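Local coordinates for protein transcriptional regulator (Streptococcus thermophilus LMD-9, PDB 5JUF) that probably activates transcription of competence genes as a quorum sensor of the RNPP family, joining a DNA-binding helix-turn-helix domain to a peptide-sensing tetratricopeptide-like domain, at residues E106-F111 with T122-E127; T133-S138 with F170-G175; N208-I213 with L227-K232; Q241-K246 with I275-V280. All blocks are in the same frame, centred on the assembly; numbering follows the deposited sequence.

Interaction 1: residues E106-F111 with T122-E127; sequences EVYEKF and TLDILE
Tyr-108 of helix 94-111 packs against helix 117-130, its ring and root on Leu-123 and its CE2 side toward Asp-124. Its CG lies anti to the backbone N (chi1 -172°), which swings the ring out alongside the second helix. The CD2 edge then rests against Leu-123, with Tyr-108 CD2 4.0 Å from Leu-123 CB, a carbon lying close to the ring plane. Leu-123 itself has CG beside its own backbone N, and from there the CD1 branch pushes in under the root of the tyrosine: Leu-123 CD1 comes to 3.9 Å from Tyr-108 CA. One methyl thus touches both main chain and ring.

Further out, the carboxylate of Asp-124 comes up obliquely to the ring, the two planes 51° apart, and Asp-124 OD1 stands 3.6 Å from Tyr-108 CE2. The polar ends do not bond directly; a water bridges them instead. It donates to Asp-124 OD2 at 2.9 Å and makes a weak, long bond of 3.4 Å with Tyr-108 OH. Beside Tyr-108, Val-107 packs on Tyr-78 and Met-81 of helix 76-86, while Ile-125 turns to Tyr-168 of helix 160-173. Successive helices packed side by side through a short connection, as here, are the build of a tetratricopeptide-type array, in keeping with the ComR tetratricopeptide family.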
loop_
_atom_site.group_PDB
_atom_site.type_symbol
_atom_site.label_atom_id
_atom_site.label_comp_id
_atom_site.label_asym_id
_atom_site.label_seq_id
_atom_site.Cartn_x
_atom_site.Cartn_y
_atom_site.Cartn_z
ATOM N N GLU A 106 -15.852 8.394 4.445
ATOM C CA GLU A 106 -17.172 8.101 3.889
ATOM C C GLU A 106 -17.306 6.619 3.561
ATOM O O GLU A 106 -18.273 5.962 3.965
ATOM C CB GLU A 106 -17.411 8.955 2.634
ATOM C CG GLU A 106 -18.630 8.510 1.806
ATOM C CD GLU A 106 -18.699 9.110 0.393
ATOM O OE1 GLU A 106 -17.667 9.580 -0.134
ATOM O OE2 GLU A 106 -19.805 9.094 -0.195
ATOM N N VAL A 107 -16.317 6.063 2.867
ATOM C CA VAL A 107 -16.401 4.664 2.467
ATOM C C VAL A 107 -16.261 3.756 3.677
ATOM O O VAL A 107 -16.958 2.740 3.793
ATOM C CB VAL A 107 -15.334 4.362 1.402
ATOM C CG1 VAL A 107 -15.517 2.973 0.869
ATOM C CG2 VAL A 107 -15.443 5.358 0.285
ATOM N N TYR A 108 -15.340 4.099 4.580
ATOM C CA TYR A 108 -15.103 3.314 5.791
ATOM C C TYR A 108 -16.382 3.169 6.606
ATOM O O TYR A 108 -16.751 2.062 7.013
ATOM C CB TYR A 108 -14.010 3.997 6.614
ATOM C CG TYR A 108 -13.490 3.234 7.826
ATOM C CD1 TYR A 108 -14.186 3.239 9.018
ATOM C CD2 TYR A 108 -12.281 2.556 7.776
ATOM C CE1 TYR A 108 -13.713 2.573 10.132
ATOM C CE2 TYR A 108 -11.790 1.882 8.890
ATOM C CZ TYR A 108 -12.527 1.889 10.061
ATOM O OH TYR A 108 -12.056 1.229 11.169
ATOM N N GLU A 109 -17.077 4.288 6.842
ATOM C CA GLU A 109 -18.297 4.268 7.640
ATOM C C GLU A 109 -19.446 3.593 6.895
ATOM O O GLU A 109 -20.219 2.834 7.492
ATOM C CB GLU A 109 -18.682 5.699 8.030
ATOM C CG GLU A 109 -17.673 6.370 8.953
ATOM C CD GLU A 109 -18.099 7.772 9.369
ATOM O OE1 GLU A 109 -19.203 8.202 8.978
ATOM O OE2 GLU A 109 -17.329 8.444 10.086
ATOM N N LYS A 110 -19.585 3.865 5.598
ATOM C CA LYS A 110 -20.713 3.298 4.863
ATOM C C LYS A 110 -20.635 1.777 4.811
ATOM O O LYS A 110 -21.664 1.095 4.855
ATOM C CB LYS A 110 -20.768 3.868 3.450
ATOM C CG LYS A 110 -21.995 3.387 2.675
ATOM C CD LYS A 110 -22.047 3.972 1.288
ATOM C CE LYS A 110 -23.315 3.510 0.575
ATOM N NZ LYS A 110 -23.431 4.146 -0.752
ATOM N N PHE A 111 -19.430 1.222 4.718
ATOM C CA PHE A 111 -19.284 -0.208 4.482
ATOM C C PHE A 111 -18.655 -0.948 5.652
ATOM O O PHE A 111 -18.420 -2.160 5.545
ATOM C CB PHE A 111 -18.488 -0.446 3.200
ATOM C CG PHE A 111 -19.197 0.036 1.964
ATOM C CD1 PHE A 111 -20.268 -0.675 1.450
ATOM C CD2 PHE A 111 -18.804 1.199 1.327
ATOM C CE1 PHE A 111 -20.942 -0.233 0.314
ATOM C CE2 PHE A 111 -19.474 1.643 0.189
ATOM C CZ PHE A 111 -20.532 0.920 -0.317
ATOM N N THR A 122 -6.409 -1.304 4.849
ATOM C CA THR A 122 -6.090 -0.526 3.652
ATOM C C THR A 122 -6.578 0.915 3.757
ATOM O O THR A 122 -5.847 1.853 3.410
ATOM C CB THR A 122 -6.710 -1.211 2.431
ATOM O OG1 THR A 122 -5.890 -2.330 2.069
ATOM C CG2 THR A 122 -6.837 -0.260 1.274
ATOM N N LEU A 123 -7.813 1.110 4.229
ATOM C CA LEU A 123 -8.340 2.465 4.392
ATOM C C LEU A 123 -7.623 3.211 5.513
ATOM O O LEU A 123 -7.347 4.410 5.379
ATOM C CB LEU A 123 -9.852 2.419 4.652
ATOM C CG LEU A 123 -10.679 1.776 3.518
ATOM C CD1 LEU A 123 -12.131 1.615 3.917
ATOM C CD2 LEU A 123 -10.567 2.597 2.231
ATOM N N ASP A 124 -7.314 2.520 6.625
ATOM C CA ASP A 124 -6.593 3.144 7.740
ATOM C C ASP A 124 -5.193 3.577 7.319
ATOM O O ASP A 124 -4.700 4.623 7.758
ATOM C CB ASP A 124 -6.493 2.176 8.933
ATOM C CG ASP A 124 -7.816 2.024 9.703
ATOM O OD1 ASP A 124 -8.535 3.019 9.883
ATOM O OD2 ASP A 124 -8.132 0.898 10.128
ATOM N N ILE A 125 -4.533 2.765 6.492
ATOM C CA ILE A 125 -3.207 3.104 5.965
ATOM C C ILE A 125 -3.269 4.403 5.167
ATOM O O ILE A 125 -2.480 5.330 5.384
ATOM C CB ILE A 125 -2.674 1.946 5.098
ATOM C CG1 ILE A 125 -2.256 0.754 5.966
ATOM C CG2 ILE A 125 -1.509 2.420 4.215
ATOM C CD1 ILE A 125 -1.751 -0.458 5.149
ATOM N N LEU A 126 -4.200 4.473 4.214
ATOM C CA LEU A 126 -4.341 5.668 3.390
ATOM C C LEU A 126 -4.628 6.896 4.245
ATOM O O LEU A 126 -4.064 7.976 4.015
ATOM C CB LEU A 126 -5.453 5.449 2.365
ATOM C CG LEU A 126 -5.204 4.393 1.284
ATOM C CD1 LEU A 126 -6.507 4.048 0.566
ATOM C CD2 LEU A 126 -4.151 4.852 0.278
ATOM N N GLU A 127 -5.488 6.754 5.247
ATOM C CA GLU A 127 -5.789 7.887 6.112
ATOM C C GLU A 127 -4.556 8.328 6.894
ATOM O O GLU A 127 -4.274 9.527 7.002
ATOM C CB GLU A 127 -6.920 7.537 7.070
ATOM C CG GLU A 127 -7.242 8.656 8.030
ATOM C CD GLU A 127 -8.460 8.351 8.874
ATOM O OE1 GLU A 127 -8.480 7.281 9.520
ATOM O OE2 GLU A 127 -9.398 9.174 8.878
HETATM O O HOH W 1 -9.645 -1.029 11.767
#

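Interaction 2: residues T133-S138 with F170-G175. With SO4 (sulfate ion), chain C.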
loop_
_atom_site.group_PDB
_atom_site.type_symbol
_atom_site.label_atom_id
_atom_site.label_comp_id
_atom_site.label_asym_id
_atom_site.label_seq_id
_atom_site.Cartn_x
_atom_site.Cartn_y
_atom_site.Cartn_z
ATOM N N THR A 133 -0.144 10.951 10.068
ATOM C CA THR A 133 -0.349 10.493 11.426
ATOM C C THR A 133 0.726 9.470 11.759
ATOM O O THR A 133 0.888 8.488 11.033
ATOM C CB THR A 133 -1.741 9.881 11.572
ATOM O OG1 THR A 133 -2.714 10.919 11.442
ATOM C CG2 THR A 133 -1.891 9.199 12.923
ATOM N N SER A 134 1.460 9.711 12.847
ATOM C CA SER A 134 2.503 8.779 13.266
ATOM C C SER A 134 1.916 7.396 13.510
ATOM O O SER A 134 0.899 7.251 14.194
ATOM C CB SER A 134 3.184 9.282 14.534
ATOM O OG SER A 134 3.700 10.585 14.337
ATOM N N TRP A 135 2.566 6.371 12.958
ATOM C CA TRP A 135 2.081 5.021 13.197
ATOM C C TRP A 135 2.147 4.663 14.678
ATOM O O TRP A 135 1.377 3.813 15.138
ATOM C CB TRP A 135 2.873 4.012 12.354
ATOM C CG TRP A 135 4.331 4.007 12.666
ATOM C CD1 TRP A 135 5.307 4.737 12.044
ATOM C CD2 TRP A 135 4.981 3.249 13.683
ATOM N NE1 TRP A 135 6.526 4.474 12.618
ATOM C CE2 TRP A 135 6.354 3.561 13.624
ATOM C CE3 TRP A 135 4.537 2.333 14.645
ATOM C CZ2 TRP A 135 7.283 2.998 14.487
ATOM C CZ3 TRP A 135 5.469 1.768 15.502
ATOM C CH2 TRP A 135 6.824 2.106 15.417
ATOM N N GLU A 136 3.034 5.309 15.433
ATOM C CA GLU A 136 3.138 5.058 16.867
ATOM C C GLU A 136 1.902 5.507 17.637
ATOM O O GLU A 136 1.671 5.022 18.746
ATOM C CB GLU A 136 4.379 5.755 17.428
ATOM C CG GLU A 136 5.684 5.036 17.124
ATOM C CD GLU A 136 6.800 5.982 16.720
ATOM O OE1 GLU A 136 6.509 7.002 16.058
ATOM O OE2 GLU A 136 7.968 5.701 17.061
ATOM N N GLU A 137 1.113 6.424 17.087
ATOM C CA GLU A 137 -0.100 6.900 17.735
ATOM C C GLU A 137 -1.339 6.126 17.309
ATOM O O GLU A 137 -2.454 6.525 17.658
ATOM C CB GLU A 137 -0.298 8.389 17.444
ATOM C CG GLU A 137 0.816 9.268 17.966
ATOM C CD GLU A 137 0.741 10.686 17.435
ATOM O OE1 GLU A 137 0.140 10.897 16.354
ATOM O OE2 GLU A 137 1.289 11.591 18.102
ATOM N N SER A 138 -1.173 5.029 16.575
ATOM C CA SER A 138 -2.284 4.256 16.024
ATOM C C SER A 138 -2.121 2.780 16.399
ATOM O O SER A 138 -1.891 1.928 15.534
ATOM C CB SER A 138 -2.341 4.443 14.504
ATOM O OG SER A 138 -3.608 4.115 13.968
ATOM N N PHE A 170 7.083 1.357 4.251
ATOM C CA PHE A 170 7.968 2.475 3.898
ATOM C C PHE A 170 7.706 3.693 4.785
ATOM O O PHE A 170 8.643 4.408 5.168
ATOM C CB PHE A 170 7.800 2.842 2.419
ATOM C CG PHE A 170 8.240 1.764 1.468
ATOM C CD1 PHE A 170 9.244 0.873 1.821
ATOM C CD2 PHE A 170 7.640 1.633 0.225
ATOM C CE1 PHE A 170 9.648 -0.123 0.947
ATOM C CE2 PHE A 170 8.045 0.633 -0.649
ATOM C CZ PHE A 170 9.045 -0.239 -0.289
ATOM N N PHE A 171 6.433 3.931 5.132
ATOM C CA PHE A 171 6.066 4.992 6.073
ATOM C C PHE A 171 6.751 4.802 7.428
ATOM O O PHE A 171 7.172 5.782 8.056
ATOM C CB PHE A 171 4.533 5.014 6.200
ATOM C CG PHE A 171 3.957 6.200 6.958
ATOM C CD1 PHE A 171 4.017 7.490 6.429
ATOM C CD2 PHE A 171 3.268 6.005 8.152
ATOM C CE1 PHE A 171 3.451 8.561 7.107
ATOM C CE2 PHE A 171 2.687 7.074 8.834
ATOM C CZ PHE A 171 2.790 8.356 8.312
ATOM N N HIS A 172 6.895 3.551 7.893
ATOM C CA HIS A 172 7.650 3.306 9.130
ATOM C C HIS A 172 9.121 3.689 8.982
ATOM O O HIS A 172 9.781 4.025 9.973
ATOM C CB HIS A 172 7.577 1.831 9.552
ATOM C CG HIS A 172 6.281 1.425 10.187
ATOM N ND1 HIS A 172 5.079 1.447 9.512
ATOM C CD2 HIS A 172 6.010 0.943 11.423
ATOM C CE1 HIS A 172 4.120 1.009 10.309
ATOM N NE2 HIS A 172 4.658 0.698 11.476
ATOM N N LEU A 173 9.660 3.623 7.769
ATOM C CA LEU A 173 11.081 3.880 7.556
ATOM C C LEU A 173 11.404 5.352 7.336
ATOM O O LEU A 173 12.588 5.709 7.316
ATOM C CB LEU A 173 11.594 3.080 6.355
ATOM C CG LEU A 173 11.486 1.558 6.423
ATOM C CD1 LEU A 173 12.227 0.951 5.232
ATOM C CD2 LEU A 173 12.016 1.018 7.738
ATOM N N TYR A 174 10.390 6.201 7.176
ATOM C CA TYR A 174 10.591 7.617 6.880
ATOM C C TYR A 174 11.460 8.288 7.940
ATOM O O TYR A 174 11.152 8.243 9.134
ATOM C CB TYR A 174 9.230 8.301 6.791
ATOM C CG TYR A 174 9.282 9.773 6.460
ATOM C CD1 TYR A 174 9.356 10.201 5.146
ATOM C CD2 TYR A 174 9.243 10.734 7.465
ATOM C CE1 TYR A 174 9.397 11.541 4.837
ATOM C CE2 TYR A 174 9.283 12.080 7.165
ATOM C CZ TYR A 174 9.361 12.475 5.847
ATOM O OH TYR A 174 9.403 13.807 5.527
ATOM N N GLY A 175 12.558 8.907 7.503
ATOM C CA GLY A 175 13.442 9.604 8.413
ATOM C C GLY A 175 14.163 8.743 9.426
ATOM O O GLY A 175 14.755 9.285 10.366
HETATM S S SO4 C . -5.776 3.322 16.529
HETATM O O1 SO4 C . -5.385 4.727 16.626
HETATM O O2 SO4 C . -4.941 2.639 15.543
HETATM O O3 SO4 C . -5.615 2.694 17.843
HETATM O O4 SO4 C . -7.172 3.229 16.103
#
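Trp-135 and His-172 stack ring on ring where the connection between helices 117-130 and 139-152 meets the C-terminal end of helix 160-173, a surface contact of the tetratricopeptide-like domain. Residues 135-137 form a short 3-10 turn that carries the tryptophan.

The five-membered ring of Trp-135 lies face to face with the imidazole, centroids 3.7 Å apart and planes 22° from parallel, and His-172 CD2 sits over the centre of the indole. Trp-135 CG stands between its backbone N and carbonyl carbon (chi1 61°), which lays the indole on the imidazole. Trp-135 CB adds a CH-pi contact, 4.1 Å from the His-172 ring centroid. Glu-136 CG lies against the opposite face of the indole, toward its rim, and Tyr-145 also stacks on His-172.

The polar contacts fix the histidine from outside the pair. His-172 ND1 is hydrogen-bonded to Tyr-168 O and NE2 to Glu-142 OE2, so both nitrogens are engaged and the ring's rotation is restrained. Two acceptors are consistent with a doubly protonated imidazolium, which the Glu-142 carboxylate would favour.

A second aromatic meets main chain: the rim of Phe-171 turns to the carbonyl of Thr-133, which lies near the ring plane, with Phe-171 CE2 3.2 Å from Thr-133 O. The weakly positive C-H rim suits the carbonyl oxygen.

At the far end, a sulfate, probably from the crystallisation liquor, is bound by the backbone N of Lys-140 and Val-141; Ser-138 OG donates to its O2 at 2.5 Å, unusually short and not to be over-read.

Interaction 3: residues N208-I213 with L227-K232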
loop_
_atom_site.group_PDB
_atom_site.type_symbol
_atom_site.label_atom_id
_atom_site.label_comp_id
_atom_site.label_asym_id
_atom_site.label_seq_id
_atom_site.Cartn_x
_atom_site.Cartn_y
_atom_site.Cartn_z
ATOM N N ASN A 208 3.510 4.910 -6.555
ATOM C CA ASN A 208 3.803 5.598 -5.307
ATOM C C ASN A 208 4.790 4.804 -4.451
ATOM O O ASN A 208 5.641 5.393 -3.776
ATOM C CB ASN A 208 2.493 5.884 -4.568
ATOM C CG ASN A 208 1.674 6.975 -5.262
ATOM O OD1 ASN A 208 2.234 7.818 -5.961
ATOM N ND2 ASN A 208 0.362 6.957 -5.080
ATOM N N ASP A 209 4.709 3.476 -4.482
ATOM C CA ASP A 209 5.710 2.676 -3.783
ATOM C C ASP A 209 7.096 2.860 -4.397
ATOM O O ASP A 209 8.096 2.918 -3.674
ATOM C CB ASP A 209 5.315 1.200 -3.799
ATOM C CG ASP A 209 4.304 0.848 -2.717
ATOM O OD1 ASP A 209 3.940 1.731 -1.923
ATOM O OD2 ASP A 209 3.885 -0.327 -2.653
ATOM N N LEU A 210 7.185 2.952 -5.733
ATOM C CA LEU A 210 8.489 3.177 -6.356
ATOM C C LEU A 210 9.071 4.527 -5.942
ATOM O O LEU A 210 10.277 4.644 -5.706
ATOM C CB LEU A 210 8.391 3.067 -7.889
ATOM C CG LEU A 210 8.022 1.669 -8.436
ATOM C CD1 LEU A 210 7.589 1.719 -9.896
ATOM C CD2 LEU A 210 9.169 0.693 -8.270
ATOM N N MET A 211 8.227 5.559 -5.849
ATOM C CA MET A 211 8.704 6.876 -5.422
ATOM C C MET A 211 9.176 6.840 -3.977
ATOM O O MET A 211 10.165 7.491 -3.622
ATOM C CB MET A 211 7.598 7.931 -5.570
ATOM C CG MET A 211 7.128 8.217 -6.984
ATOM S SD MET A 211 8.408 8.833 -8.088
ATOM C CE MET A 211 9.148 10.104 -7.058
ATOM N N ALA A 212 8.464 6.098 -3.123
ATOM C CA ALA A 212 8.912 5.942 -1.740
ATOM C C ALA A 212 10.259 5.236 -1.681
ATOM O O ALA A 212 11.138 5.620 -0.897
ATOM C CB ALA A 212 7.863 5.175 -0.928
ATOM N N ILE A 213 10.446 4.208 -2.517
ATOM C CA ILE A 213 11.726 3.503 -2.557
ATOM C C ILE A 213 12.839 4.451 -2.990
ATOM O O ILE A 213 13.921 4.495 -2.386
ATOM C CB ILE A 213 11.634 2.294 -3.503
ATOM C CG1 ILE A 213 10.721 1.221 -2.900
ATOM C CG2 ILE A 213 13.032 1.766 -3.846
ATOM C CD1 ILE A 213 10.301 0.170 -3.911
ATOM N N LEU A 227 18.513 3.017 -10.943
ATOM C CA LEU A 227 18.053 3.185 -12.316
ATOM C C LEU A 227 16.964 2.184 -12.665
ATOM O O LEU A 227 16.114 2.467 -13.516
ATOM C CB LEU A 227 19.231 3.061 -13.277
ATOM C CG LEU A 227 20.224 4.218 -13.141
ATOM C CD1 LEU A 227 21.290 4.144 -14.220
ATOM C CD2 LEU A 227 19.483 5.552 -13.177
ATOM N N THR A 228 16.969 1.019 -12.015
ATOM C CA THR A 228 15.872 0.066 -12.164
ATOM C C THR A 228 14.567 0.635 -11.631
ATOM O O THR A 228 13.510 0.463 -12.246
ATOM C CB THR A 228 16.219 -1.237 -11.443
ATOM O OG1 THR A 228 17.483 -1.703 -11.913
ATOM C CG2 THR A 228 15.153 -2.304 -11.689
ATOM N N VAL A 229 14.622 1.305 -10.477
ATOM C CA VAL A 229 13.450 1.980 -9.930
ATOM C C VAL A 229 12.955 3.052 -10.898
ATOM O O VAL A 229 11.759 3.140 -11.202
ATOM C CB VAL A 229 13.788 2.575 -8.550
ATOM C CG1 VAL A 229 12.619 3.367 -7.991
ATOM C CG2 VAL A 229 14.229 1.464 -7.586
ATOM N N VAL A 230 13.873 3.889 -11.393
ATOM C CA VAL A 230 13.502 4.940 -12.341
ATOM C C VAL A 230 12.826 4.346 -13.576
ATOM O O VAL A 230 11.769 4.817 -14.013
ATOM C CB VAL A 230 14.738 5.771 -12.727
ATOM C CG1 VAL A 230 14.423 6.677 -13.925
ATOM C CG2 VAL A 230 15.220 6.589 -11.529
ATOM N N ASP A 231 13.440 3.313 -14.167
ATOM C CA ASP A 231 12.887 2.703 -15.375
ATOM C C ASP A 231 11.513 2.095 -15.124
ATOM O O ASP A 231 10.614 2.207 -15.969
ATOM C CB ASP A 231 13.840 1.638 -15.921
ATOM C CG ASP A 231 15.072 2.236 -16.560
ATOM O OD1 ASP A 231 15.027 3.423 -16.962
ATOM O OD2 ASP A 231 16.085 1.510 -16.669
ATOM N N LYS A 232 11.322 1.438 -13.980
ATOM C CA LYS A 232 9.997 0.871 -13.732
ATOM C C LYS A 232 8.955 1.961 -13.509
ATOM O O LYS A 232 7.799 1.803 -13.917
ATOM C CB LYS A 232 10.013 -0.094 -12.545
ATOM C CG LYS A 232 8.813 -1.044 -12.581
ATOM C CD LYS A 232 8.823 -2.059 -11.469
ATOM C CE LYS A 232 7.740 -3.124 -11.677
ATOM N NZ LYS A 232 8.069 -4.153 -12.726
#
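Two neighbouring helices of the tetratricopeptide-like array, 200-219 and 226-240, pack here in a nearly antiparallel pair: the short segments run at 155° to each other, with their axes 9.8 Å apart at closest approach. Val-229 is wedged between two residues one turn apart on the facing helix. Its two methyls divide the work. CG1, anti to the backbone N (chi1 176°), is directed at the main chain and lies 3.5 Å from Leu-210 O, while CG2 meets the branch methyl of Ile-213, with Val-229 CG2 3.9 Å from Ile-213 CG2.

Leu-210 reaches on to Lys-232, one turn further along. The Leu-210 and Lys-232 side chains cross at about a right angle, with Leu-210 CD1 4.0 Å from Lys-232 CB. The lysine therefore contributes only its aliphatic root to this interface; beyond it the chain runs extended and then bends at chi4 (76°), carrying NZ to the carbonyl oxygens of Leu-192 and Gln-194.

Helix 181-192 closes a further side of the pair, with Leu-192 on Leu-210 and Ile-188 and Val-191 on Ile-213. Helix 160-173 reaches Ile-213 through Phe-170, and helix 246-260 continues the stack, touching Met-211 and Val-230.

Interaction 4: residues Q241-K246 with I275-V280; sequences QLYSYK and IVFASV
Residues 243-245 make a 3-10 turn leading into helix 246-260, and Lys-246 and Phe-277 of helix 264-280 are the nearest CA pair, 7.8 Å apart. Phe-277 makes the link. With CG anti to its backbone N (chi1 -159°), the ring projects from its helix to the turn, and Lys-246 covers one of its faces. Lys-246 CB lies 4.2 Å from the centroid of the Phe-277 ring, 18° off the normal, a CH-pi contact, and the chain, at about a right angle to the phenylalanine side chain, runs out past the rim, with Lys-246 CD 3.6 Å from Phe-277 CE2.

The outer end of the phenyl ring touches Tyr-243. Tyr-243 O comes obliquely to within 3.2 Å of Phe-277 CE1, and the two rings graze, Tyr-243 CD1 being 4.0 Å from Phe-277 CZ. That carbonyl already accepts the backbone N of Lys-246, while Tyr-243 OH is bound to Glu-238 OE1 of the preceding helix.

The contact rests on dispersion and CH-pi, with a probable weak electrostatic share from the carbonyl near the ring C-H. Within 275-280 a single phenylalanine makes the contact, and the lysine serves through its methylenes and not its charge.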
loop_
_atom_site.group_PDB
_atom_site.type_symbol
_atom_site.label_atom_id
_atom_site.label_comp_id
_atom_site.label_asym_id
_atom_site.label_seq_id
_atom_site.Cartn_x
_atom_site.Cartn_y
_atom_site.Cartn_z
ATOM N N GLN A 241 -0.606 6.146 -18.451
ATOM C CA GLN A 241 -0.651 7.543 -18.906
ATOM C C GLN A 241 -0.655 8.532 -17.737
ATOM O O GLN A 241 -1.442 9.481 -17.692
ATOM C CB GLN A 241 -1.858 7.767 -19.816
ATOM C CG GLN A 241 -1.856 6.886 -21.069
ATOM C CD GLN A 241 -0.816 7.325 -22.093
ATOM O OE1 GLN A 241 -1.011 8.319 -22.807
ATOM N NE2 GLN A 241 0.295 6.585 -22.173
ATOM N N LEU A 242 0.264 8.327 -16.794
ATOM C CA LEU A 242 0.346 9.170 -15.594
ATOM C C LEU A 242 1.294 10.356 -15.815
ATOM O O LEU A 242 2.248 10.576 -15.073
ATOM C CB LEU A 242 0.797 8.341 -14.402
ATOM C CG LEU A 242 0.036 7.036 -14.205
ATOM C CD1 LEU A 242 0.612 6.287 -13.017
ATOM C CD2 LEU A 242 -1.439 7.347 -14.016
ATOM N N TYR A 243 0.976 11.164 -16.828
ATOM C CA TYR A 243 1.993 12.081 -17.337
ATOM C C TYR A 243 2.334 13.190 -16.351
ATOM O O TYR A 243 3.464 13.678 -16.364
ATOM C CB TYR A 243 1.560 12.633 -18.696
ATOM C CG TYR A 243 1.796 11.600 -19.778
ATOM C CD1 TYR A 243 3.020 10.937 -19.862
ATOM C CD2 TYR A 243 0.793 11.245 -20.667
ATOM C CE1 TYR A 243 3.251 9.967 -20.820
ATOM C CE2 TYR A 243 1.013 10.275 -21.631
ATOM C CZ TYR A 243 2.248 9.640 -21.701
ATOM O OH TYR A 243 2.485 8.675 -22.653
ATOM N N SER A 244 1.402 13.589 -15.476
ATOM C CA SER A 244 1.733 14.651 -14.528
ATOM C C SER A 244 2.794 14.212 -13.519
ATOM O O SER A 244 3.391 15.067 -12.854
ATOM C CB SER A 244 0.474 15.132 -13.799
ATOM O OG SER A 244 -0.025 14.118 -12.950
ATOM N N TYR A 245 3.057 12.908 -13.407
ATOM C CA TYR A 245 4.086 12.401 -12.504
ATOM C C TYR A 245 5.431 12.234 -13.186
ATOM O O TYR A 245 6.422 11.937 -12.511
ATOM C CB TYR A 245 3.656 11.058 -11.905
ATOM C CG TYR A 245 2.460 11.173 -10.978
ATOM C CD1 TYR A 245 2.082 12.409 -10.451
ATOM C CD2 TYR A 245 1.704 10.053 -10.635
ATOM C CE1 TYR A 245 0.989 12.531 -9.611
ATOM C CE2 TYR A 245 0.607 10.164 -9.792
ATOM C CZ TYR A 245 0.254 11.408 -9.285
ATOM O OH TYR A 245 -0.832 11.537 -8.442
ATOM N N LYS A 246 5.488 12.409 -14.500
ATOM C CA LYS A 246 6.754 12.206 -15.194
ATOM C C LYS A 246 7.821 13.208 -14.788
ATOM O O LYS A 246 8.985 12.791 -14.645
ATOM C CB LYS A 246 6.532 12.227 -16.710
ATOM C CG LYS A 246 7.674 11.625 -17.510
ATOM C CD LYS A 246 7.213 11.243 -18.918
ATOM C CE LYS A 246 8.259 10.400 -19.653
ATOM N NZ LYS A 246 8.061 10.484 -21.150
ATOM N N ILE A 275 11.506 20.369 -15.975
ATOM C CA ILE A 275 10.950 21.718 -16.035
ATOM C C ILE A 275 10.191 21.925 -17.340
ATOM O O ILE A 275 9.068 22.447 -17.350
ATOM C CB ILE A 275 12.072 22.759 -15.865
ATOM C CG1 ILE A 275 12.649 22.688 -14.444
ATOM C CG2 ILE A 275 11.569 24.155 -16.215
ATOM C CD1 ILE A 275 13.989 23.418 -14.261
ATOM N N VAL A 276 10.800 21.533 -18.465
ATOM C CA VAL A 276 10.126 21.688 -19.754
ATOM C C VAL A 276 8.828 20.891 -19.770
ATOM O O VAL A 276 7.789 21.381 -20.226
ATOM C CB VAL A 276 11.059 21.281 -20.909
ATOM C CG1 VAL A 276 10.269 21.140 -22.196
ATOM C CG2 VAL A 276 12.172 22.319 -21.092
ATOM N N PHE A 277 8.859 19.666 -19.242
ATOM C CA PHE A 277 7.655 18.836 -19.215
ATOM C C PHE A 277 6.560 19.490 -18.377
ATOM O O PHE A 277 5.410 19.603 -18.820
ATOM C CB PHE A 277 7.989 17.434 -18.683
ATOM C CG PHE A 277 6.982 16.365 -19.072
ATOM C CD1 PHE A 277 5.731 16.296 -18.459
ATOM C CD2 PHE A 277 7.301 15.404 -20.030
ATOM C CE1 PHE A 277 4.809 15.298 -18.807
ATOM C CE2 PHE A 277 6.378 14.415 -20.396
ATOM C CZ PHE A 277 5.135 14.360 -19.783
ATOM N N ALA A 278 6.902 19.933 -17.158
ATOM C CA ALA A 278 5.936 20.666 -16.338
ATOM C C ALA A 278 5.392 21.880 -17.082
ATOM O O ALA A 278 4.190 22.170 -17.024
ATOM C CB ALA A 278 6.576 21.100 -15.012
ATOM N N SER A 279 6.265 22.591 -17.797
ATOM C CA SER A 279 5.848 23.795 -18.507
ATOM C C SER A 279 4.928 23.460 -19.673
ATOM O O SER A 279 3.952 24.176 -19.932
ATOM C CB SER A 279 7.080 24.552 -18.997
ATOM O OG SER A 279 6.711 25.650 -19.802
ATOM N N VAL A 280 5.229 22.384 -20.396
ATOM C CA VAL A 280 4.362 21.977 -21.496
ATOM C C VAL A 280 3.016 21.481 -20.969
ATOM O O VAL A 280 1.980 21.701 -21.605
ATOM C CB VAL A 280 5.094 20.934 -22.361
ATOM C CG1 VAL A 280 4.183 20.348 -23.386
ATOM C CG2 VAL A 280 6.275 21.576 -23.053
#

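How the interactions relate
All four contacts belong to the tetratricopeptide-like helical array and follow one another along the chain. Interaction 3 is the buried one, aliphatic apart from its touches on main-chain atoms; interaction 1 also joins successive helices but is only partly buried, and its outer side takes up a carboxylate and a water. Interactions 2 and 4 are surface contacts in which a 3-10 turn meets the helix after the one it leads into through aromatic rings, stacked in the first and covered by lysine methylenes in the second. Phe-170 CZ, 3.4 Å from Ile-213 CG1, ties interaction 2 to interaction 3. Interaction 3 uses helix 226-240 and interaction 4 the turn that follows it, their centres about 17 Å apart.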